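Local coordinates for conserved Archaeal protein (Sulfolobus acidocaldarius, PDB 4OPC) that reduces the geranylgeranyl chains of archaeal membrane lipid precursors to saturated phytanyl chains, hydrogenating each double bond with the help of one bound FAD, at residues S20-L25 with I32-S37; L5-L10 with E116-T121; G15-S20 with V155-Y160. All coordinates share one frame; numbering follows the deposited sequence.

Contact 1: residues S20-L25 with I32-S37; sequences SAAYQL and ILLVDS. With FDA (dihydroflavine-adenine dinucleotide), chain B.
Two pairs of apolar side chains join helix 16-25 to strand 32-35: Ala22 with Leu34 and Leu25 with Ile32. The methyl CB of Ala22 meets one branch of Leu34, CD1, at 3.8 Å, and the CB of Leu25 takes the tip of Ile32, CD1, at 3.6 Å. Ile32 reaches that far because CG1 stands anti to the carbonyl carbon (chi1 -55°) and CD1 extends onward. All four residues are buried, and no hydrogen bond joins the segments, whose Ala22 and Leu34 CA atoms lie 7.3 Å apart.

Just beyond the packed strand, Asp36 grips the adenosine ribose in a fork: FDA O2B gives a hydrogen bond of 2.8 Å to Asp36 OD1, and FDA O3B one of 2.6 Å to Asp36 OD2. Such an acidic residue at the end of the second strand, binding the ribose hydroxyls, is characteristic of Rossmann-type FAD-binding domains. Backbone amides of Gly14 and Lys38 bond to OD2 and OD1 in turn, fixing the carboxylate.

Ile11 of strand 9-12 touches Ala22, Ile32 and Leu34, while helix 99-112 adds Ala110 against Ala22 and Leu107 against Leu34. Helix 16-25 and strand 32-35 thus form the second half of a beta-alpha-beta unit.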
# COMPACT_ATOMS: atom_id res chain seq x y z
N SER A 20 13.66 -0.52 1.60
CA SER A 20 13.90 -0.07 0.22
C SER A 20 14.68 1.23 0.20
O SER A 20 15.63 1.39 -0.56
CB SER A 20 12.58 0.11 -0.54
OG SER A 20 12.02 -1.14 -0.86
N ALA A 21 14.28 2.17 1.04
CA ALA A 21 15.01 3.44 1.13
C ALA A 21 16.47 3.20 1.53
O ALA A 21 17.38 3.77 0.93
CB ALA A 21 14.32 4.38 2.12
N ALA A 22 16.68 2.35 2.54
CA ALA A 22 18.03 2.05 3.01
C ALA A 22 18.85 1.43 1.89
O ALA A 22 20.00 1.82 1.64
CB ALA A 22 17.97 1.11 4.21
N TYR A 23 18.27 0.45 1.20
CA TYR A 23 19.00 -0.24 0.14
C TYR A 23 19.36 0.72 -0.99
O TYR A 23 20.50 0.75 -1.46
CB TYR A 23 18.18 -1.43 -0.39
CG TYR A 23 18.96 -2.28 -1.34
CD1 TYR A 23 19.84 -3.26 -0.88
CD2 TYR A 23 18.83 -2.12 -2.71
CE1 TYR A 23 20.56 -4.05 -1.76
CE2 TYR A 23 19.54 -2.90 -3.60
CZ TYR A 23 20.40 -3.86 -3.12
OH TYR A 23 21.12 -4.65 -3.99
N GLN A 24 18.40 1.53 -1.41
CA GLN A 24 18.60 2.46 -2.51
C GLN A 24 19.59 3.59 -2.18
O GLN A 24 20.18 4.17 -3.09
CB GLN A 24 17.25 3.03 -2.99
CG GLN A 24 16.27 1.98 -3.49
CD GLN A 24 16.54 1.49 -4.89
OE1 GLN A 24 17.64 1.68 -5.43
NE2 GLN A 24 15.55 0.85 -5.49
N LEU A 25 19.74 3.91 -0.90
CA LEU A 25 20.69 4.96 -0.49
C LEU A 25 22.09 4.43 -0.20
O LEU A 25 23.02 5.21 0.00
CB LEU A 25 20.18 5.70 0.75
CG LEU A 25 19.05 6.70 0.50
CD1 LEU A 25 18.40 7.07 1.82
CD2 LEU A 25 19.58 7.92 -0.23
N ILE A 32 24.10 6.68 7.31
CA ILE A 32 22.67 6.40 7.40
C ILE A 32 22.40 5.48 8.57
O ILE A 32 23.11 4.49 8.77
CB ILE A 32 22.17 5.71 6.12
CG1 ILE A 32 22.50 6.56 4.89
CG2 ILE A 32 20.66 5.43 6.20
CD1 ILE A 32 22.43 5.80 3.57
N LEU A 33 21.38 5.81 9.35
CA LEU A 33 20.90 4.95 10.42
C LEU A 33 19.46 4.57 10.15
O LEU A 33 18.62 5.43 9.88
CB LEU A 33 20.97 5.68 11.76
CG LEU A 33 20.40 4.92 12.97
CD1 LEU A 33 21.17 3.63 13.22
CD2 LEU A 33 20.41 5.80 14.21
N LEU A 34 19.17 3.27 10.23
CA LEU A 34 17.77 2.83 10.22
C LEU A 34 17.46 2.20 11.57
O LEU A 34 18.26 1.44 12.11
CB LEU A 34 17.52 1.84 9.08
CG LEU A 34 16.11 1.27 8.90
CD1 LEU A 34 15.87 0.96 7.43
CD2 LEU A 34 15.87 0.01 9.73
N VAL A 35 16.29 2.52 12.10
CA VAL A 35 15.83 1.92 13.35
C VAL A 35 14.50 1.22 13.14
O VAL A 35 13.69 1.62 12.29
CB VAL A 35 15.69 2.98 14.48
CG1 VAL A 35 17.04 3.66 14.75
CG2 VAL A 35 14.61 4.01 14.15
N ASP A 36 14.25 0.18 13.92
CA ASP A 36 12.94 -0.44 13.95
C ASP A 36 12.66 -0.91 15.37
O ASP A 36 13.55 -1.46 16.04
CB ASP A 36 12.85 -1.61 12.97
CG ASP A 36 11.41 -1.99 12.67
OD1 ASP A 36 10.75 -2.56 13.55
OD2 ASP A 36 10.94 -1.69 11.54
N SER A 37 11.43 -0.72 15.83
CA SER A 37 11.02 -1.14 17.17
C SER A 37 11.08 -2.65 17.37
O SER A 37 11.20 -3.12 18.49
CB SER A 37 9.59 -0.68 17.44
OG SER A 37 9.49 0.73 17.41
PA FDA B . 5.24 -1.84 7.75
O1A FDA B . 4.10 -1.71 8.69
O2A FDA B . 5.46 -3.19 7.09
O5B FDA B . 6.58 -1.46 8.51
C5B FDA B . 6.61 -0.35 9.44
C4B FDA B . 7.75 -0.60 10.39
O4B FDA B . 7.94 0.57 11.21
C3B FDA B . 7.55 -1.78 11.35
O3B FDA B . 8.59 -2.75 11.19
C2B FDA B . 7.50 -1.12 12.74
O2B FDA B . 8.08 -1.93 13.75
C1B FDA B . 8.31 0.15 12.51
N9A FDA B . 8.03 1.28 13.39
C8A FDA B . 6.83 1.93 13.56
N7A FDA B . 6.89 2.97 14.36
C5A FDA B . 8.23 3.02 14.73
C6A FDA B . 8.96 3.92 15.52
N6A FDA B . 8.43 5.02 16.07
N1A FDA B . 10.28 3.72 15.65
C2A FDA B . 10.83 2.64 15.07
N3A FDA B . 10.25 1.74 14.27
C4A FDA B . 8.95 2.01 14.12
N1 FDA B . 0.44 -5.69 0.08
C2 FDA B . 0.93 -6.39 -0.99
O2 FDA B . 1.71 -5.88 -1.79
N3 FDA B . 0.52 -7.69 -1.12
C4 FDA B . -0.41 -8.36 -0.35
O4 FDA B . -0.57 -9.57 -0.50
C4X FDA B . -0.93 -7.57 0.70
N5 FDA B . -1.83 -8.13 1.55
C5X FDA B . -2.10 -7.53 2.76
C6 FDA B . -2.80 -8.22 3.75
C7 FDA B . -3.01 -7.67 5.01
C7M FDA B . -3.65 -8.51 6.08
C8 FDA B . -2.54 -6.37 5.28
C8M FDA B . -2.69 -5.78 6.66
C9 FDA B . -1.86 -5.67 4.29
C9A FDA B . -1.62 -6.24 3.04
N10 FDA B . -0.89 -5.58 2.03
C10 FDA B . -0.46 -6.29 0.93
C1' FDA B . -0.31 -4.23 2.25
C2' FDA B . 1.17 -4.34 2.64
O2' FDA B . 1.36 -5.35 3.63
C3' FDA B . 1.68 -3.01 3.21
O3' FDA B . 1.26 -1.97 2.33
C4' FDA B . 3.20 -2.88 3.34
O4' FDA B . 3.76 -4.02 3.99
C5' FDA B . 3.58 -1.62 4.08
O5' FDA B . 5.01 -1.59 4.28
P FDA B . 5.65 -0.44 5.19
O1P FDA B . 7.10 -0.67 5.18
O2P FDA B . 5.14 0.93 4.79
O3P FDA B . 5.04 -0.69 6.65

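Contact 2: residues L5-L10 with E116-T121; sequences LKYDVL and EIWDLT
Tyr7 and Glu116 supply the one hydrogen bond across this contact, from Tyr7 OH to Glu116 OE1, modelled at 2.5 Å, a length so short as to be doubtful. The carboxylate oxygen lies at the edge of the phenol ring, in its plane, while the two side chains cross at about a right angle and the planes of ring and carboxylate stand 48° apart. Glu116 gets there with CG anti to the backbone N (chi1 -172°) and the chain extended beyond it. Its other oxygen is engaged within the strand: Trp118 NE1 donates to Glu116 OE2 at 2.8 Å, the oxygen lying in the indole plane but met from above the plane of the carboxylate. In this conformer of Glu116, one of two deposited, the carboxylate therefore links a phenol and an indole, each holding a different oxygen.

The apolar part is Leu5 CD1 against Trp118 CH2, at 3.7 Å, the methyl coming in at the far edge of the indole and in its plane.

Leu33 of strand 32-35 touches Tyr7, Glu116 and Trp118, and Leu147 and Leu138 of the neighbouring sheet also pack on the indole. The contact thus joins strand 3-6 of the four-stranded mixed sheet, and the turn leading to strand 9-12, to strand 116-118, an outermost strand of the six-stranded sheet of a Rossmann-type FAD-binding fold.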
# COMPACT_ATOMS: atom_id res chain seq x y z
N LEU A 5 24.26 12.16 18.43
CA LEU A 5 24.98 11.61 17.28
C LEU A 5 24.55 12.31 15.99
O LEU A 5 23.40 12.70 15.86
CB LEU A 5 24.72 10.11 17.18
CG LEU A 5 25.06 9.34 18.45
CD1 LEU A 5 24.56 7.92 18.37
CD2 LEU A 5 26.56 9.37 18.71
N LYS A 6 25.47 12.45 15.04
CA LYS A 6 25.21 13.15 13.78
C LYS A 6 25.19 12.21 12.58
O LYS A 6 26.21 11.61 12.25
CB LYS A 6 26.26 14.24 13.55
CG LYS A 6 26.33 15.29 14.64
CD LYS A 6 25.34 16.41 14.39
CE LYS A 6 25.52 17.52 15.42
NZ LYS A 6 26.93 17.97 15.52
N TYR A 7 24.04 12.12 11.93
CA TYR A 7 23.86 11.28 10.75
C TYR A 7 23.40 12.12 9.57
O TYR A 7 22.91 13.24 9.74
CB TYR A 7 22.84 10.16 11.03
CG TYR A 7 23.42 9.04 11.86
CD1 TYR A 7 23.57 9.17 13.22
CD2 TYR A 7 23.82 7.85 11.27
CE1 TYR A 7 24.12 8.16 13.99
CE2 TYR A 7 24.38 6.83 12.03
CZ TYR A 7 24.51 6.98 13.38
OH TYR A 7 25.07 5.98 14.16
N ASP A 8 23.58 11.60 8.37
CA ASP A 8 23.05 12.27 7.20
C ASP A 8 21.56 12.02 7.08
O ASP A 8 20.78 12.96 6.88
CB ASP A 8 23.77 11.80 5.94
CG ASP A 8 25.20 12.24 5.90
OD1 ASP A 8 25.50 13.39 6.31
OD2 ASP A 8 26.06 11.43 5.48
N VAL A 9 21.17 10.75 7.21
CA VAL A 9 19.78 10.32 7.06
C VAL A 9 19.41 9.38 8.20
O VAL A 9 20.21 8.50 8.56
CB VAL A 9 19.58 9.57 5.71
CG1 VAL A 9 18.13 9.12 5.55
CG2 VAL A 9 20.00 10.46 4.55
N LEU A 10 18.22 9.57 8.76
CA LEU A 10 17.64 8.63 9.72
C LEU A 10 16.37 8.03 9.12
O LEU A 10 15.45 8.78 8.77
CB LEU A 10 17.31 9.34 11.03
CG LEU A 10 16.46 8.55 12.03
CD1 LEU A 10 17.20 7.32 12.55
CD2 LEU A 10 16.05 9.46 13.17
N GLU A 116 23.80 1.67 8.92
CA GLU A 116 23.74 1.20 10.30
C GLU A 116 22.30 0.88 10.67
O GLU A 116 21.39 1.62 10.30
CB GLU A 116 24.32 2.26 11.24
CG GLU A 116 24.47 1.77 12.67
CD GLU A 116 25.30 2.70 13.54
OE1 GLU A 116 25.63 3.81 13.09
OE2 GLU A 116 25.61 2.29 14.68
N ILE A 117 22.09 -0.22 11.38
CA ILE A 117 20.75 -0.65 11.78
C ILE A 117 20.68 -0.95 13.27
O ILE A 117 21.47 -1.74 13.78
CB ILE A 117 20.32 -1.90 11.02
CG1 ILE A 117 20.37 -1.64 9.51
CG2 ILE A 117 18.92 -2.36 11.47
CD1 ILE A 117 19.90 -2.80 8.66
N TRP A 118 19.74 -0.30 13.96
CA TRP A 118 19.47 -0.62 15.36
C TRP A 118 18.06 -1.19 15.48
O TRP A 118 17.08 -0.49 15.24
CB TRP A 118 19.58 0.62 16.25
CG TRP A 118 20.91 1.35 16.23
CD1 TRP A 118 22.09 0.92 15.68
CD2 TRP A 118 21.17 2.64 16.78
NE1 TRP A 118 23.06 1.87 15.85
CE2 TRP A 118 22.52 2.94 16.52
CE3 TRP A 118 20.39 3.57 17.46
CZ2 TRP A 118 23.11 4.14 16.93
CZ3 TRP A 118 20.97 4.76 17.86
CH2 TRP A 118 22.32 5.03 17.60
N ASP A 119 17.98 -2.46 15.84
CA ASP A 119 16.69 -3.09 16.12
C ASP A 119 16.27 -2.83 17.56
O ASP A 119 17.05 -2.28 18.37
CB ASP A 119 16.71 -4.60 15.79
CG ASP A 119 17.50 -5.43 16.81
OD1 ASP A 119 18.44 -4.89 17.44
OD2 ASP A 119 17.21 -6.63 16.96
N LEU A 120 15.05 -3.23 17.89
CA LEU A 120 14.45 -2.96 19.21
C LEU A 120 14.61 -1.49 19.61
O LEU A 120 14.78 -1.17 20.79
CB LEU A 120 15.01 -3.90 20.28
CG LEU A 120 13.96 -4.43 21.26
CD1 LEU A 120 12.95 -5.38 20.57
CD2 LEU A 120 14.61 -5.10 22.47
N THR A 121 14.56 -0.60 18.62
CA THR A 121 14.79 0.81 18.84
C THR A 121 13.65 1.63 18.29
O THR A 121 13.30 1.51 17.12
CB THR A 121 16.12 1.25 18.21
OG1 THR A 121 17.19 0.55 18.84
CG2 THR A 121 16.36 2.75 18.41

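Contact 3: residues G15-S20 with V155-Y160; sequences GFAGSS and VEATGY. With FDA (dihydroflavine-adenine dinucleotide), chain B.
The start of helix 16-25 and the loop after strand 153-156 come close, Gly18 and Ala157 having CA atoms 5.2 Å apart. The CB of Ala157 lies 3.6 Å from Gly18 N, and a side chain on Gly18 would press tightly on that methyl. A water joins both segments to the cofactor, accepting from Gly18 N and donating to Ala157 O at 2.8 Å and to FDA O1P. The same phosphate oxygen takes a hydrogen bond of 2.9 Å from Ala17 N, at the positive end of the helix that Gly15 caps, consistent with the glycine-rich GxGxxG loop of Rossmann-type dinucleotide-binding folds.

Thr158 points away from the helix, and its CB lies 3.4 Å from FDA N7A. With OG1 between the backbone N and the carbonyl carbon (chi1 63°), its hydroxyl bonds to Glu156 OE1 at 2.8 Å, on the same face of the carboxylate as its own amide. With a glycine here, Ser163 N would probably lose its hydroxyl partner and Glu156 OE1 one of its donors, and a gap would be likely to open beside the adenine.

Strand 153-156 pairs with strands 9-12 and 284-286, and Ala305 of helix 302-322 meets Ala17.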
# COMPACT_ATOMS: atom_id res chain seq x y z
N GLY A 15 10.34 -1.93 7.38
CA GLY A 15 9.53 -2.80 6.53
C GLY A 15 9.91 -2.62 5.08
O GLY A 15 11.00 -2.14 4.78
N PHE A 16 9.03 -2.98 4.15
CA PHE A 16 9.40 -2.85 2.74
C PHE A 16 9.72 -1.41 2.37
O PHE A 16 10.61 -1.17 1.56
CB PHE A 16 8.30 -3.39 1.82
CG PHE A 16 8.50 -4.81 1.39
CD1 PHE A 16 8.74 -5.82 2.32
CD2 PHE A 16 8.45 -5.15 0.04
CE1 PHE A 16 8.91 -7.13 1.91
CE2 PHE A 16 8.63 -6.46 -0.37
CZ PHE A 16 8.85 -7.46 0.57
N ALA A 17 9.03 -0.45 2.98
CA ALA A 17 9.31 0.94 2.64
C ALA A 17 10.68 1.38 3.14
O ALA A 17 11.54 1.79 2.36
CB ALA A 17 8.21 1.85 3.17
N GLY A 18 10.91 1.27 4.45
CA GLY A 18 12.17 1.71 5.02
C GLY A 18 13.37 0.95 4.50
O GLY A 18 14.44 1.53 4.25
N SER A 19 13.21 -0.37 4.35
CA SER A 19 14.31 -1.18 3.86
C SER A 19 14.66 -0.83 2.42
O SER A 19 15.84 -0.84 2.05
CB SER A 19 14.03 -2.68 4.02
OG SER A 19 12.99 -3.11 3.16
N SER A 20 13.66 -0.52 1.60
CA SER A 20 13.90 -0.07 0.22
C SER A 20 14.68 1.23 0.20
O SER A 20 15.63 1.39 -0.56
CB SER A 20 12.58 0.11 -0.54
OG SER A 20 12.02 -1.14 -0.86
N VAL A 155 13.45 9.82 7.11
CA VAL A 155 12.53 9.07 6.26
C VAL A 155 11.56 8.39 7.20
O VAL A 155 11.95 7.52 8.00
CB VAL A 155 13.29 8.04 5.40
CG1 VAL A 155 12.30 7.18 4.64
CG2 VAL A 155 14.24 8.74 4.44
N GLU A 156 10.30 8.82 7.16
CA GLU A 156 9.26 8.30 8.03
C GLU A 156 8.62 7.10 7.34
O GLU A 156 7.87 7.25 6.37
CB GLU A 156 8.21 9.39 8.31
CG GLU A 156 7.68 9.43 9.74
CD GLU A 156 6.52 8.47 10.01
OE1 GLU A 156 6.37 7.48 9.27
OE2 GLU A 156 5.79 8.68 11.00
N ALA A 157 8.94 5.91 7.83
CA ALA A 157 8.52 4.67 7.21
C ALA A 157 7.87 3.77 8.28
O ALA A 157 8.10 2.56 8.31
CB ALA A 157 9.72 3.98 6.57
N THR A 158 7.06 4.38 9.13
CA THR A 158 6.53 3.71 10.32
C THR A 158 5.26 2.89 10.06
O THR A 158 4.64 2.38 11.00
CB THR A 158 6.25 4.71 11.46
OG1 THR A 158 5.23 5.62 11.03
CG2 THR A 158 7.51 5.48 11.87
N GLY A 159 4.88 2.75 8.80
CA GLY A 159 3.65 2.05 8.46
C GLY A 159 2.40 2.77 8.92
O GLY A 159 2.42 3.99 9.14
N TYR A 160 1.31 2.03 9.06
CA TYR A 160 0.04 2.64 9.43
C TYR A 160 0.11 3.38 10.77
O TYR A 160 -0.65 4.31 11.02
CB TYR A 160 -1.07 1.58 9.46
CG TYR A 160 -2.42 2.11 9.87
CD1 TYR A 160 -3.30 2.64 8.94
CD2 TYR A 160 -2.81 2.08 11.20
CE1 TYR A 160 -4.55 3.13 9.33
CE2 TYR A 160 -4.02 2.56 11.60
CZ TYR A 160 -4.89 3.09 10.67
OH TYR A 160 -6.11 3.56 11.10
PA FDA B . 5.24 -1.84 7.75
O1A FDA B . 4.10 -1.71 8.69
O2A FDA B . 5.46 -3.19 7.09
O5B FDA B . 6.58 -1.46 8.51
C5B FDA B . 6.61 -0.35 9.44
C4B FDA B . 7.75 -0.60 10.39
O4B FDA B . 7.94 0.57 11.21
C3B FDA B . 7.55 -1.78 11.35
O3B FDA B . 8.59 -2.75 11.19
C2B FDA B . 7.50 -1.12 12.74
O2B FDA B . 8.08 -1.93 13.75
C1B FDA B . 8.31 0.15 12.51
N9A FDA B . 8.03 1.28 13.39
C8A FDA B . 6.83 1.93 13.56
N7A FDA B . 6.89 2.97 14.36
C5A FDA B . 8.23 3.02 14.73
C6A FDA B . 8.96 3.92 15.52
N6A FDA B . 8.43 5.02 16.07
N1A FDA B . 10.28 3.72 15.65
C2A FDA B . 10.83 2.64 15.07
N3A FDA B . 10.25 1.74 14.27
C4A FDA B . 8.95 2.01 14.12
N1 FDA B . 0.44 -5.69 0.08
C2 FDA B . 0.93 -6.39 -0.99
O2 FDA B . 1.71 -5.88 -1.79
N3 FDA B . 0.52 -7.69 -1.12
C4 FDA B . -0.41 -8.36 -0.35
O4 FDA B . -0.57 -9.57 -0.50
C4X FDA B . -0.93 -7.57 0.70
N5 FDA B . -1.83 -8.13 1.55
C5X FDA B . -2.10 -7.53 2.76
C6 FDA B . -2.80 -8.22 3.75
C7 FDA B . -3.01 -7.67 5.01
C7M FDA B . -3.65 -8.51 6.08
C8 FDA B . -2.54 -6.37 5.28
C8M FDA B . -2.69 -5.78 6.66
C9 FDA B . -1.86 -5.67 4.29
C9A FDA B . -1.62 -6.24 3.04
N10 FDA B . -0.89 -5.58 2.03
C10 FDA B . -0.46 -6.29 0.93
C1' FDA B . -0.31 -4.23 2.25
C2' FDA B . 1.17 -4.34 2.64
O2' FDA B . 1.36 -5.35 3.63
C3' FDA B . 1.68 -3.01 3.21
O3' FDA B . 1.26 -1.97 2.33
C4' FDA B . 3.20 -2.88 3.34
O4' FDA B . 3.76 -4.02 3.99
C5' FDA B . 3.58 -1.62 4.08
O5' FDA B . 5.01 -1.59 4.28
P FDA B . 5.65 -0.44 5.19
O1P FDA B . 7.10 -0.67 5.18
O2P FDA B . 5.14 0.93 4.79
O3P FDA B . 5.04 -0.69 6.65
O HOH W 1 9.09 0.52 6.62

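The three contacts show how one nucleotide-binding fold is built from neighbouring strands and the helix packed on them. Contacts 1 and 3 share Ser20 and helix 16-25, with centres about 8 Å apart, and Leu34 CD1 packs 3.5 Å from Gly18 O where they meet. Both touch the flavin cofactor, contact 1 at the adenosine ribose and adenine, contact 3 at the phosphate and adenine. In contact 2 the Trp118 side chain is about 9 Å from the cofactor, although Thr121 of the same segment touches it; the sheet joins it to contact 1, Leu34 N being 2.8 Å from Glu116 O. Contacts 2 and 3, with centres about 14 Å apart, meet where Leu10 O lies 2.8 Å from Val155 N.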